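Local coordinates for putative baseplate protein (Unidentified phage, PDB 2FSD), which forms the head domain of a lactococcal phage receptor-binding protein and, as a putative baseplate component, probably recognises receptors on the host cell, at residues L39-G44 / N65-P70; V69-P74 / S127-T132; V78-F83 / S116-G121; L91-S96 / L110-P115. All blocks are in the same frame, centred on the assembly; numbering follows the deposited sequence.

Interaction 1: residues L39-G44 / N65-P70; sequences LNRASG and NSIPVP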
loop_
_atom_site.group_PDB
_atom_site.type_symbol
_atom_site.label_atom_id
_atom_site.label_comp_id
_atom_site.label_asym_id
_atom_site.label_seq_id
_atom_site.Cartn_x
_atom_site.Cartn_y
_atom_site.Cartn_z
ATOM N N LEU A 39 -9.491 -15.628 -1.678
ATOM C CA LEU A 39 -10.555 -14.962 -0.953
ATOM C C LEU A 39 -11.843 -15.202 -1.724
ATOM O O LEU A 39 -11.806 -15.527 -2.917
ATOM C CB LEU A 39 -10.312 -13.464 -0.824
ATOM C CG LEU A 39 -9.349 -13.000 0.262
ATOM C CD1 LEU A 39 -7.946 -13.520 -0.006
ATOM C CD2 LEU A 39 -9.366 -11.468 0.342
ATOM N N ASN A 40 -12.964 -15.061 -1.021
ATOM C CA ASN A 40 -14.285 -15.013 -1.649
ATOM C C ASN A 40 -14.506 -13.596 -2.151
ATOM O O ASN A 40 -14.315 -12.639 -1.404
ATOM C CB ASN A 40 -15.384 -15.423 -0.646
ATOM C CG ASN A 40 -15.104 -16.795 -0.002
ATOM O OD1 ASN A 40 -14.765 -17.750 -0.698
ATOM N ND2 ASN A 40 -15.213 -16.877 1.327
ATOM N N ARG A 41 -14.881 -13.465 -3.416
ATOM C CA ARG A 41 -15.088 -12.153 -4.016
ATOM C C ARG A 41 -16.513 -11.642 -3.809
ATOM O O ARG A 41 -17.496 -12.393 -3.969
ATOM C CB ARG A 41 -14.770 -12.179 -5.508
ATOM C CG ARG A 41 -13.309 -12.451 -5.820
ATOM C CD ARG A 41 -13.190 -13.161 -7.133
ATOM N NE ARG A 41 -11.831 -13.616 -7.426
ATOM C CZ ARG A 41 -11.008 -13.060 -8.314
ATOM N NH1 ARG A 41 -11.365 -11.989 -9.008
ATOM N NH2 ARG A 41 -9.809 -13.591 -8.521
ATOM N N ALA A 42 -16.601 -10.350 -3.483
ATOM C CA ALA A 42 -17.875 -9.663 -3.239
ATOM C C ALA A 42 -18.634 -9.520 -4.549
ATOM O O ALA A 42 -18.064 -9.680 -5.626
ATOM C CB ALA A 42 -17.619 -8.278 -2.604
ATOM N N SER A 43 -19.923 -9.212 -4.470
ATOM C CA SER A 43 -20.721 -9.039 -5.678
ATOM C C SER A 43 -20.154 -7.942 -6.599
ATOM O O SER A 43 -19.532 -6.972 -6.149
ATOM C CB SER A 43 -22.189 -8.758 -5.339
ATOM O OG SER A 43 -22.334 -7.999 -4.162
ATOM N N GLY A 44 -20.342 -8.134 -7.900
ATOM C CA GLY A 44 -19.889 -7.176 -8.896
ATOM C C GLY A 44 -18.421 -7.312 -9.247
ATOM O O GLY A 44 -17.946 -6.711 -10.219
ATOM N N ASN A 65 -3.862 -9.544 -8.012
ATOM C CA ASN A 65 -3.287 -9.377 -9.325
ATOM C C ASN A 65 -4.385 -9.304 -10.407
ATOM O O ASN A 65 -5.105 -10.274 -10.654
ATOM C CB ASN A 65 -2.273 -10.499 -9.598
ATOM C CG ASN A 65 -1.439 -10.232 -10.812
ATOM O OD1 ASN A 65 -1.928 -10.300 -11.934
ATOM N ND2 ASN A 65 -0.176 -9.902 -10.604
ATOM N N SER A 66 -4.501 -8.120 -11.008
ATOM C CA SER A 66 -5.441 -7.828 -12.076
ATOM C C SER A 66 -6.846 -8.274 -11.711
ATOM O O SER A 66 -7.476 -9.040 -12.426
ATOM C CB SER A 66 -4.989 -8.465 -13.396
ATOM O OG SER A 66 -3.793 -7.872 -13.876
ATOM N N ILE A 67 -7.337 -7.777 -10.584
ATOM C CA ILE A 67 -8.685 -8.103 -10.147
ATOM C C ILE A 67 -9.653 -7.065 -10.708
ATOM O O ILE A 67 -9.539 -5.890 -10.386
ATOM C CB ILE A 67 -8.792 -8.144 -8.635
ATOM C CG1 ILE A 67 -7.828 -9.202 -8.081
ATOM C CG2 ILE A 67 -10.232 -8.475 -8.226
ATOM C CD1 ILE A 67 -7.469 -9.001 -6.620
ATOM N N PRO A 68 -10.612 -7.498 -11.550
ATOM C CA PRO A 68 -11.597 -6.555 -12.062
ATOM C C PRO A 68 -12.560 -6.098 -10.965
ATOM O O PRO A 68 -13.233 -6.928 -10.365
ATOM C CB PRO A 68 -12.341 -7.369 -13.138
ATOM C CG PRO A 68 -11.545 -8.644 -13.328
ATOM C CD PRO A 68 -10.864 -8.866 -12.040
ATOM N N VAL A 69 -12.616 -4.789 -10.709
ATOM C CA VAL A 69 -13.542 -4.226 -9.708
ATOM C C VAL A 69 -14.637 -3.302 -10.302
ATOM O O VAL A 69 -14.504 -2.799 -11.422
ATOM C CB VAL A 69 -12.767 -3.487 -8.571
ATOM C CG1 VAL A 69 -11.991 -4.514 -7.706
ATOM C CG2 VAL A 69 -11.805 -2.397 -9.137
ATOM N N PRO A 70 -15.753 -3.113 -9.563
ATOM C CA PRO A 70 -16.772 -2.115 -9.941
ATOM C C PRO A 70 -16.253 -0.665 -10.000
ATOM O O PRO A 70 -15.277 -0.301 -9.299
ATOM C CB PRO A 70 -17.817 -2.233 -8.833
ATOM C CG PRO A 70 -17.573 -3.561 -8.174
ATOM C CD PRO A 70 -16.137 -3.883 -8.361
#

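Interaction 2: residues V69-P74 / S127-T132; sequences VPNVAP and SMNGKT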
loop_
_atom_site.group_PDB
_atom_site.type_symbol
_atom_site.label_atom_id
_atom_site.label_comp_id
_atom_site.label_asym_id
_atom_site.label_seq_id
_atom_site.Cartn_x
_atom_site.Cartn_y
_atom_site.Cartn_z
ATOM N N VAL A 69 -12.616 -4.789 -10.709
ATOM C CA VAL A 69 -13.542 -4.226 -9.708
ATOM C C VAL A 69 -14.637 -3.302 -10.302
ATOM O O VAL A 69 -14.504 -2.799 -11.422
ATOM C CB VAL A 69 -12.767 -3.487 -8.571
ATOM C CG1 VAL A 69 -11.991 -4.514 -7.706
ATOM C CG2 VAL A 69 -11.805 -2.397 -9.137
ATOM N N PRO A 70 -15.753 -3.113 -9.563
ATOM C CA PRO A 70 -16.772 -2.115 -9.941
ATOM C C PRO A 70 -16.253 -0.665 -10.000
ATOM O O PRO A 70 -15.277 -0.301 -9.299
ATOM C CB PRO A 70 -17.817 -2.233 -8.833
ATOM C CG PRO A 70 -17.573 -3.561 -8.174
ATOM C CD PRO A 70 -16.137 -3.883 -8.361
ATOM N N ASN A 71 -16.903 0.143 -10.840
ATOM C CA ASN A 71 -16.692 1.586 -10.849
ATOM C C ASN A 71 -16.706 2.141 -9.435
ATOM O O ASN A 71 -17.597 1.829 -8.650
ATOM C CB ASN A 71 -17.809 2.286 -11.618
ATOM C CG ASN A 71 -17.948 1.791 -13.034
ATOM O OD1 ASN A 71 -17.008 1.274 -13.614
ATOM N ND2 ASN A 71 -19.136 1.952 -13.598
ATOM N N VAL A 72 -15.719 2.969 -9.123
ATOM C CA VAL A 72 -15.602 3.590 -7.808
ATOM C C VAL A 72 -15.520 5.090 -8.002
ATOM O O VAL A 72 -14.630 5.577 -8.699
ATOM C CB VAL A 72 -14.300 3.147 -7.049
ATOM C CG1 VAL A 72 -14.435 3.416 -5.552
ATOM C CG2 VAL A 72 -13.957 1.693 -7.314
ATOM N N ALA A 73 -16.437 5.813 -7.362
ATOM C CA ALA A 73 -16.433 7.272 -7.374
ATOM C C ALA A 73 -15.349 7.789 -6.447
ATOM O O ALA A 73 -14.934 7.076 -5.540
ATOM C CB ALA A 73 -17.816 7.832 -6.934
ATOM N N PRO A 74 -14.890 9.033 -6.667
ATOM C CA PRO A 74 -13.897 9.641 -5.791
ATOM C C PRO A 74 -14.326 9.623 -4.324
ATOM O O PRO A 74 -15.411 10.093 -4.001
ATOM C CB PRO A 74 -13.804 11.079 -6.327
ATOM C CG PRO A 74 -14.128 10.943 -7.748
ATOM C CD PRO A 74 -15.235 9.929 -7.784
ATOM N N SER A 127 -13.899 9.362 -11.415
ATOM C CA SER A 127 -14.328 7.995 -11.116
ATOM C C SER A 127 -13.381 6.992 -11.773
ATOM O O SER A 127 -12.931 7.202 -12.892
ATOM C CB SER A 127 -15.769 7.751 -11.589
ATOM O OG SER A 127 -16.157 6.397 -11.359
ATOM N N MET A 128 -13.077 5.909 -11.073
ATOM C CA MET A 128 -12.225 4.852 -11.629
ATOM C C MET A 128 -13.091 3.742 -12.167
ATOM O O MET A 128 -13.720 3.017 -11.412
ATOM C CB MET A 128 -11.256 4.345 -10.566
ATOM C CG MET A 128 -10.196 5.371 -10.233
ATOM S SD MET A 128 -9.049 5.647 -11.577
ATOM C CE MET A 128 -9.533 7.227 -12.258
ATOM N N ASN A 129 -13.132 3.628 -13.484
ATOM C CA ASN A 129 -14.130 2.805 -14.171
ATOM C C ASN A 129 -13.445 1.741 -15.025
ATOM O O ASN A 129 -12.470 2.026 -15.689
ATOM C CB ASN A 129 -14.993 3.664 -15.118
ATOM C CG ASN A 129 -15.733 4.801 -14.424
ATOM O OD1 ASN A 129 -15.963 5.834 -15.039
ATOM N ND2 ASN A 129 -16.134 4.614 -13.176
ATOM N N GLY A 130 -13.992 0.532 -15.057
ATOM C CA GLY A 130 -13.444 -0.523 -15.908
ATOM C C GLY A 130 -12.031 -0.918 -15.513
ATOM O O GLY A 130 -11.240 -1.347 -16.356
ATOM N N LYS A 131 -11.718 -0.802 -14.225
ATOM C CA LYS A 131 -10.359 -1.017 -13.751
ATOM C C LYS A 131 -10.149 -2.435 -13.199
ATOM O O LYS A 131 -11.097 -3.081 -12.741
ATOM C CB LYS A 131 -9.997 0.034 -12.696
ATOM C CG LYS A 131 -10.164 1.513 -13.161
ATOM C CD LYS A 131 -9.291 1.846 -14.356
ATOM C CE LYS A 131 -9.452 3.265 -14.813
ATOM N NZ LYS A 131 -8.417 3.636 -15.847
ATOM N N THR A 132 -8.907 -2.921 -13.306
ATOM C CA THR A 132 -8.444 -4.099 -12.569
ATOM C C THR A 132 -7.506 -3.570 -11.503
ATOM O O THR A 132 -6.815 -2.575 -11.734
ATOM C CB THR A 132 -7.659 -5.118 -13.459
ATOM O OG1 THR A 132 -6.618 -4.434 -14.175
ATOM C CG2 THR A 132 -8.560 -5.818 -14.448
HETATM O O HOH W 1 -13.259 -0.168 -11.693
HETATM O O HOH W 2 -13.616 -3.694 -13.920
#

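Interaction 3: residues V78-F83 / S116-G121; sequences VPVGTF and SGIAVG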
loop_
_atom_site.group_PDB
_atom_site.type_symbol
_atom_site.label_atom_id
_atom_site.label_comp_id
_atom_site.label_asym_id
_atom_site.label_seq_id
_atom_site.Cartn_x
_atom_site.Cartn_y
_atom_site.Cartn_z
ATOM N N VAL A 78 -15.555 0.356 -2.615
ATOM C CA VAL A 78 -16.180 -0.795 -3.227
ATOM C C VAL A 78 -15.587 -2.069 -2.602
ATOM O O VAL A 78 -14.356 -2.231 -2.587
ATOM C CB VAL A 78 -15.942 -0.756 -4.741
ATOM C CG1 VAL A 78 -16.165 -2.089 -5.356
ATOM C CG2 VAL A 78 -16.864 0.298 -5.391
ATOM N N PRO A 79 -16.452 -2.968 -2.072
ATOM C CA PRO A 79 -15.977 -4.279 -1.592
ATOM C C PRO A 79 -15.369 -5.140 -2.683
ATOM O O PRO A 79 -15.830 -5.119 -3.834
ATOM C CB PRO A 79 -17.240 -4.940 -1.028
ATOM C CG PRO A 79 -18.206 -3.836 -0.806
ATOM C CD PRO A 79 -17.902 -2.806 -1.848
ATOM N N VAL A 80 -14.317 -5.876 -2.328
ATOM C CA VAL A 80 -13.595 -6.716 -3.294
ATOM C C VAL A 80 -13.649 -8.185 -2.877
ATOM O O VAL A 80 -14.142 -9.027 -3.633
ATOM C CB VAL A 80 -12.122 -6.259 -3.460
ATOM C CG1 VAL A 80 -11.432 -7.035 -4.603
ATOM C CG2 VAL A 80 -12.065 -4.756 -3.720
ATOM N N GLY A 81 -13.148 -8.494 -1.684
ATOM C CA GLY A 81 -13.159 -9.872 -1.199
ATOM C C GLY A 81 -13.317 -10.000 0.299
ATOM O O GLY A 81 -13.282 -9.007 1.019
ATOM N N THR A 82 -13.534 -11.230 0.760
ATOM C CA THR A 82 -13.604 -11.526 2.187
ATOM C C THR A 82 -12.700 -12.730 2.521
ATOM O O THR A 82 -12.460 -13.609 1.677
ATOM C CB THR A 82 -15.067 -11.827 2.674
ATOM O OG1 THR A 82 -15.647 -12.868 1.883
ATOM C CG2 THR A 82 -15.952 -10.589 2.603
ATOM N N PHE A 83 -12.208 -12.774 3.753
ATOM C CA PHE A 83 -11.361 -13.903 4.168
ATOM C C PHE A 83 -12.222 -15.118 4.543
ATOM O O PHE A 83 -13.242 -14.972 5.237
ATOM C CB PHE A 83 -10.466 -13.511 5.336
ATOM C CG PHE A 83 -9.519 -12.390 5.016
ATOM C CD1 PHE A 83 -8.382 -12.629 4.243
ATOM C CD2 PHE A 83 -9.767 -11.087 5.472
ATOM C CE1 PHE A 83 -7.508 -11.598 3.924
ATOM C CE2 PHE A 83 -8.883 -10.051 5.165
ATOM C CZ PHE A 83 -7.757 -10.305 4.392
ATOM N N SER A 116 -12.947 -7.369 7.964
ATOM C CA SER A 116 -14.060 -7.467 7.015
ATOM C C SER A 116 -13.668 -7.843 5.597
ATOM O O SER A 116 -14.545 -8.125 4.775
ATOM C CB SER A 116 -14.825 -6.154 6.976
ATOM O OG SER A 116 -15.226 -5.809 8.282
ATOM N N GLY A 117 -12.368 -7.832 5.307
ATOM C CA GLY A 117 -11.857 -8.257 4.016
ATOM C C GLY A 117 -11.005 -7.209 3.342
ATOM O O GLY A 117 -10.295 -6.447 4.006
ATOM N N ILE A 118 -11.058 -7.214 2.012
ATOM C CA ILE A 118 -10.370 -6.252 1.163
ATOM C C ILE A 118 -11.433 -5.432 0.444
ATOM O O ILE A 118 -12.434 -5.963 -0.015
ATOM C CB ILE A 118 -9.449 -6.955 0.106
ATOM C CG1 ILE A 118 -8.325 -7.761 0.788
ATOM C CG2 ILE A 118 -8.859 -5.932 -0.896
ATOM C CD1 ILE A 118 -7.268 -6.927 1.462
ATOM N N ALA A 119 -11.219 -4.128 0.390
ATOM C CA ALA A 119 -12.100 -3.214 -0.324
ATOM C C ALA A 119 -11.224 -2.153 -0.992
ATOM O O ALA A 119 -10.079 -1.933 -0.585
ATOM C CB ALA A 119 -13.113 -2.587 0.631
ATOM N N VAL A 120 -11.742 -1.512 -2.029
ATOM C CA VAL A 120 -10.913 -0.601 -2.814
ATOM C C VAL A 120 -11.491 0.819 -2.852
ATOM O O VAL A 120 -12.684 1.006 -3.027
ATOM C CB VAL A 120 -10.594 -1.205 -4.225
ATOM C CG1 VAL A 120 -11.859 -1.434 -5.051
ATOM C CG2 VAL A 120 -9.584 -0.343 -4.968
ATOM N N GLY A 121 -10.614 1.806 -2.649
ATOM C CA GLY A 121 -10.987 3.218 -2.639
ATOM C C GLY A 121 -10.350 4.003 -3.767
ATOM O O GLY A 121 -9.348 3.578 -4.341
#

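Interaction 4: residues L91-S96 / L110-P115; sequences LPQFDS and LINMSP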
loop_
_atom_site.group_PDB
_atom_site.type_symbol
_atom_site.label_atom_id
_atom_site.label_comp_id
_atom_site.label_asym_id
_atom_site.label_seq_id
_atom_site.Cartn_x
_atom_site.Cartn_y
_atom_site.Cartn_z
ATOM N N LEU A 91 -7.504 -10.052 12.624
ATOM C CA LEU A 91 -6.830 -9.495 11.465
ATOM C C LEU A 91 -6.591 -8.012 11.710
ATOM O O LEU A 91 -7.346 -7.392 12.446
ATOM C CB LEU A 91 -7.644 -9.718 10.184
ATOM C CG LEU A 91 -8.140 -11.143 9.905
ATOM C CD1 LEU A 91 -8.725 -11.191 8.501
ATOM C CD2 LEU A 91 -7.038 -12.199 10.074
ATOM N N PRO A 92 -5.517 -7.453 11.126
ATOM C CA PRO A 92 -5.210 -6.030 11.282
ATOM C C PRO A 92 -6.065 -5.100 10.409
ATOM O O PRO A 92 -6.747 -5.556 9.483
ATOM C CB PRO A 92 -3.724 -5.950 10.874
ATOM C CG PRO A 92 -3.513 -7.076 9.941
ATOM C CD PRO A 92 -4.496 -8.155 10.315
ATOM N N GLN A 93 -6.015 -3.804 10.710
ATOM C CA GLN A 93 -6.659 -2.787 9.885
ATOM C C GLN A 93 -5.655 -1.740 9.437
ATOM O O GLN A 93 -4.976 -1.128 10.271
ATOM C CB GLN A 93 -7.797 -2.077 10.635
ATOM C CG GLN A 93 -8.203 -0.682 10.038
ATOM C CD GLN A 93 -9.131 -0.780 8.823
ATOM O OE1 GLN A 93 -10.281 -1.177 8.964
ATOM N NE2 GLN A 93 -8.639 -0.397 7.635
ATOM N N PHE A 94 -5.601 -1.503 8.125
ATOM C CA PHE A 94 -4.880 -0.355 7.584
ATOM C C PHE A 94 -5.257 -0.124 6.126
ATOM O O PHE A 94 -5.738 -1.038 5.450
ATOM C CB PHE A 94 -3.353 -0.525 7.739
ATOM C CG PHE A 94 -2.805 -1.777 7.121
ATOM C CD1 PHE A 94 -2.434 -1.799 5.778
ATOM C CD2 PHE A 94 -2.642 -2.929 7.884
ATOM C CE1 PHE A 94 -1.916 -2.956 5.199
ATOM C CE2 PHE A 94 -2.134 -4.089 7.310
ATOM C CZ PHE A 94 -1.765 -4.103 5.967
ATOM N N ASP A 95 -5.069 1.110 5.667
ATOM C CA ASP A 95 -5.206 1.443 4.262
ATOM C C ASP A 95 -3.801 1.551 3.651
ATOM O O ASP A 95 -2.912 2.181 4.222
ATOM C CB ASP A 95 -5.971 2.756 4.070
ATOM C CG ASP A 95 -7.466 2.647 4.410
ATOM O OD1 ASP A 95 -7.997 1.535 4.637
ATOM O OD2 ASP A 95 -8.122 3.703 4.451
ATOM N N SER A 96 -3.607 0.907 2.504
ATOM C CA SER A 96 -2.364 1.033 1.740
ATOM C C SER A 96 -2.660 1.368 0.276
ATOM O O SER A 96 -3.814 1.570 -0.096
ATOM C CB SER A 96 -1.491 -0.225 1.877
ATOM O OG SER A 96 -2.138 -1.429 1.506
ATOM N N LEU A 110 -6.511 3.042 -3.525
ATOM C CA LEU A 110 -6.377 2.823 -2.100
ATOM C C LEU A 110 -6.882 1.413 -1.794
ATOM O O LEU A 110 -7.921 1.006 -2.310
ATOM C CB LEU A 110 -7.192 3.871 -1.329
ATOM C CG LEU A 110 -7.275 3.736 0.197
ATOM C CD1 LEU A 110 -7.347 5.100 0.846
ATOM C CD2 LEU A 110 -8.479 2.888 0.622
ATOM N N ILE A 111 -6.136 0.683 -0.961
ATOM C CA ILE A 111 -6.509 -0.667 -0.527
ATOM C C ILE A 111 -6.912 -0.671 0.943
ATOM O O ILE A 111 -6.120 -0.336 1.816
ATOM C CB ILE A 111 -5.359 -1.672 -0.714
ATOM C CG1 ILE A 111 -4.871 -1.674 -2.172
ATOM C CG2 ILE A 111 -5.804 -3.073 -0.275
ATOM C CD1 ILE A 111 -5.877 -2.249 -3.201
ATOM N N ASN A 112 -8.152 -1.061 1.202
ATOM C CA ASN A 112 -8.700 -1.126 2.564
ATOM C C ASN A 112 -8.613 -2.565 3.127
ATOM O O ASN A 112 -9.231 -3.493 2.599
ATOM C CB ASN A 112 -10.155 -0.621 2.528
ATOM C CG ASN A 112 -10.741 -0.397 3.902
ATOM O OD1 ASN A 112 -10.714 -1.280 4.766
ATOM N ND2 ASN A 112 -11.283 0.794 4.112
ATOM N N MET A 113 -7.814 -2.730 4.185
ATOM C CA MET A 113 -7.627 -4.021 4.852
ATOM C C MET A 113 -8.285 -3.973 6.232
ATOM O O MET A 113 -8.139 -2.992 6.954
ATOM C CB MET A 113 -6.134 -4.349 4.976
ATOM C CG MET A 113 -5.807 -5.545 5.859
ATOM S SD MET A 113 -6.359 -7.155 5.228
ATOM C CE MET A 113 -6.049 -8.177 6.667
ATOM N N SER A 114 -9.029 -5.027 6.573
ATOM C CA SER A 114 -9.675 -5.164 7.882
ATOM C C SER A 114 -10.057 -6.624 8.125
ATOM O O SER A 114 -9.857 -7.477 7.242
ATOM C CB SER A 114 -10.907 -4.260 7.975
ATOM O OG SER A 114 -11.865 -4.579 6.986
ATOM N N PRO A 115 -10.537 -6.941 9.344
ATOM C CA PRO A 115 -11.268 -8.198 9.545
ATOM C C PRO A 115 -12.358 -8.442 8.493
ATOM O O PRO A 115 -12.630 -9.584 8.157
ATOM C CB PRO A 115 -11.881 -8.014 10.937
ATOM C CG PRO A 115 -10.888 -7.163 11.649
ATOM C CD PRO A 115 -10.374 -6.198 10.613
#

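Interaction 1: residues L39-G44 / N65-P70
With chi1 at -65°, Arg41 carries CG anti to its own carbonyl carbon, and from CG to NE the chain is extended, which delivers the guanidinium to Ile67. There the CG2 methyl, held anti to the backbone N of Ile67, comes within 3.8 Å of Arg41 NH1. The methyl approaches at a slant to the guanidinium plane, whereas Pro68 CD lies near that plane at the edge of the group, 4.4 Å from Arg41 NH1. These are van der Waals contacts; the polar end is held by the following loop, where NH1 donates to Thr48 O and, weakly, to Gly46 O, and NH2 weakly to Gly49 O.

A second touch lies three residues along each segment. Pro70 CG sits 3.8 Å from Gly44 O, and the neighbouring ring atom Pro70 CD is equally far, 3.8 Å, from Gly44 O. Gly44 has a positive phi of 82°, which glycine adopts readily. The backbones converge toward this end, the CA separation falling from 9.7 Å at Arg41 and Ile67 to 6.0 Å at Gly44 and Pro70. Only 165 Å² is buried in all.

In the barrel, strand 50-56 lies between strands 34-41 and 59-68. Ile67 pairs with Ile133 of strand 132-140 at a G1 bulge shared with Ser66, while Asn40 and Ala42 bond to Thr82 and Val80 of strand 77-82.

Interaction 2: residues V69-P74 / S127-T132
Asn71 and Asn129 cross at about a right angle, their amide planes 62° apart. Followed outward, Asn71 CB lies 3.3 Å from Asn129 ND2, and the next atom, Asn71 CG, is 3.4 Å from the same Asn129 ND2. At the tip, Asn71 OD1 lies 3.3 Å from Asn129 CA and accepts a weak hydrogen bond from Gly130 N at 3.4 Å, with 145° at the hydrogen. Asn71 OD1 and Asn129 ND2 are near each other but poorly angled, so the amides pack without pairing.

Beside these amides the backbones join in a single antiparallel bridge, a hydrogen-bonded pair. Val72 N donates to Met128 O at 3.0 Å, and Met128 N returns a bond to Val72 O at 2.9 Å. Ser127 OG, placed anti to its backbone N by chi1 of 177°, adds a weak bond to Val72 O, which also accepts from Asn122 ND2. Val69 N donates to Lys131 O at 3.1 Å. Between these points one water accepts from Lys131 N and lies close to Val69 O and Met128 O, while a second donates to both Val69 O and Lys131 O. Lys131 NZ is hydrogen-bonded to Ser102 OG, outside the contact.

Neither segment is a regular strand, yet main-chain amides and carbonyls supply most of the linkage. The chemistry implies that the loop between strands 59-68 and 77-82 is joined to the loop leading into strand 132-140 by backbone polarity and bridging water, with the side-chain bonds across them, from Ser127 OG and to Asn71 OD1, both weak.

Interaction 3: residues V78-F83 / S116-G121
Strands 78-82 and 117-121 run antiparallel, their axes 4.4 Å apart at closest and 152° between directions. Val78 and Val120 form a hydrogen-bonded pair: Val78 N donates to Val120 O, and Val120 N to Val78 O at 2.8 Å. The register then slips by one residue. Val80 N, at 3.0 Å, and Gly81 N, at 3.1 Å, both donate to Ile118 O, reaching it from the same face of its carbonyl plane. This is a classic beta bulge, with Val80 and Gly81 facing Ile118. Ile118 N answers to Gly81 O at 3.0 Å, from a position 44° out of that carbonyl's plane.

The pairing belongs to the closed antiparallel barrel of the head domain, in which strand 77-82 bonds to strand 34-41 along its other edge and strand 117-121 to strand 105-114.

Among the side chains, Val80 CG2 meets Val120 CG1 at 3.6 Å. A chi1 of 62° wedges that CG1 between the backbone N and carbonyl carbon of Val120. Ala119 CB lies 3.5 Å from Val78 O. The Phe83 ring comes obliquely to Gly117, CE2 standing 3.7 Å from Gly117 CA, and Phe83 CZ makes a looser apolar contact with Ile118 CG1; Leu39 touches both Phe83 and Ile118.

Interaction 4: residues L91-S96 / L110-P115
One face of the Phe94 ring carries Met113 CG, 4.2 Å above the plane and displaced toward the rim; Phe94 also stacks on Phe94 of the second subunit. Three further flat groups gather nearby: the Gln93 and Asn112 amides and the Asp95 carboxylate. The two amides stand almost perpendicular, at 84°, with Gln93 NE2 3.6 Å from Asn112 OD1. Gln93 NE2 is only 2.7 Å from Met113 O, but the angle is too poor for a hydrogen bond. The Asp95 carboxylate is turned 58° from the Asn112 amide; its OD1 lies 3.4 Å from Asn112 ND2, again badly angled. Leu110 CD2 packs against Asp95 CG.

Strands 94-102 and 105-114 form a beta hairpin, and this contact zips its open end, away from the turn. Phe94 N donates to Met113 O at 3.2 Å, and Met113 N returns a bond to Phe94 O at 3.0 Å. Next along, Ser96 N donates to Ile111 O at 2.9 Å, and Ile111 N donates back to Ser96 O. Asp95 backbone bonds lead to the second subunit, where Ser96 also packs on its counterpart, which places this strand at the subunit interface.

Met113 has CG anti to its backbone N (chi1 170°) and bends at the next torsion, sending CE alongside Leu91 CB and Pro92 CD, 4.0 Å from the latter. Pro115 CG and CD pack against Leu91 O.

From the N terminus, interaction 1 closes first, bringing residues 65-70 back beside 39-44 across the intervening strand 50-56. Interaction 2 opens where it ends, sharing Val69 and Pro70, and closes a long loop at 127-132. Within that loop interaction 3 is nested, and interaction 4 lies within interaction 3, so 2 encloses 3, which encloses 4, while 1 is in series with 3 and 4. Interactions 1 and 3 meet through strands 34-41 and 77-82, and 3 and 4 through strands 117-121 and 105-114, carrying the barrel wall round. Interaction 2 ties together loops at one end, its centre about 19 Å from that of interaction 4.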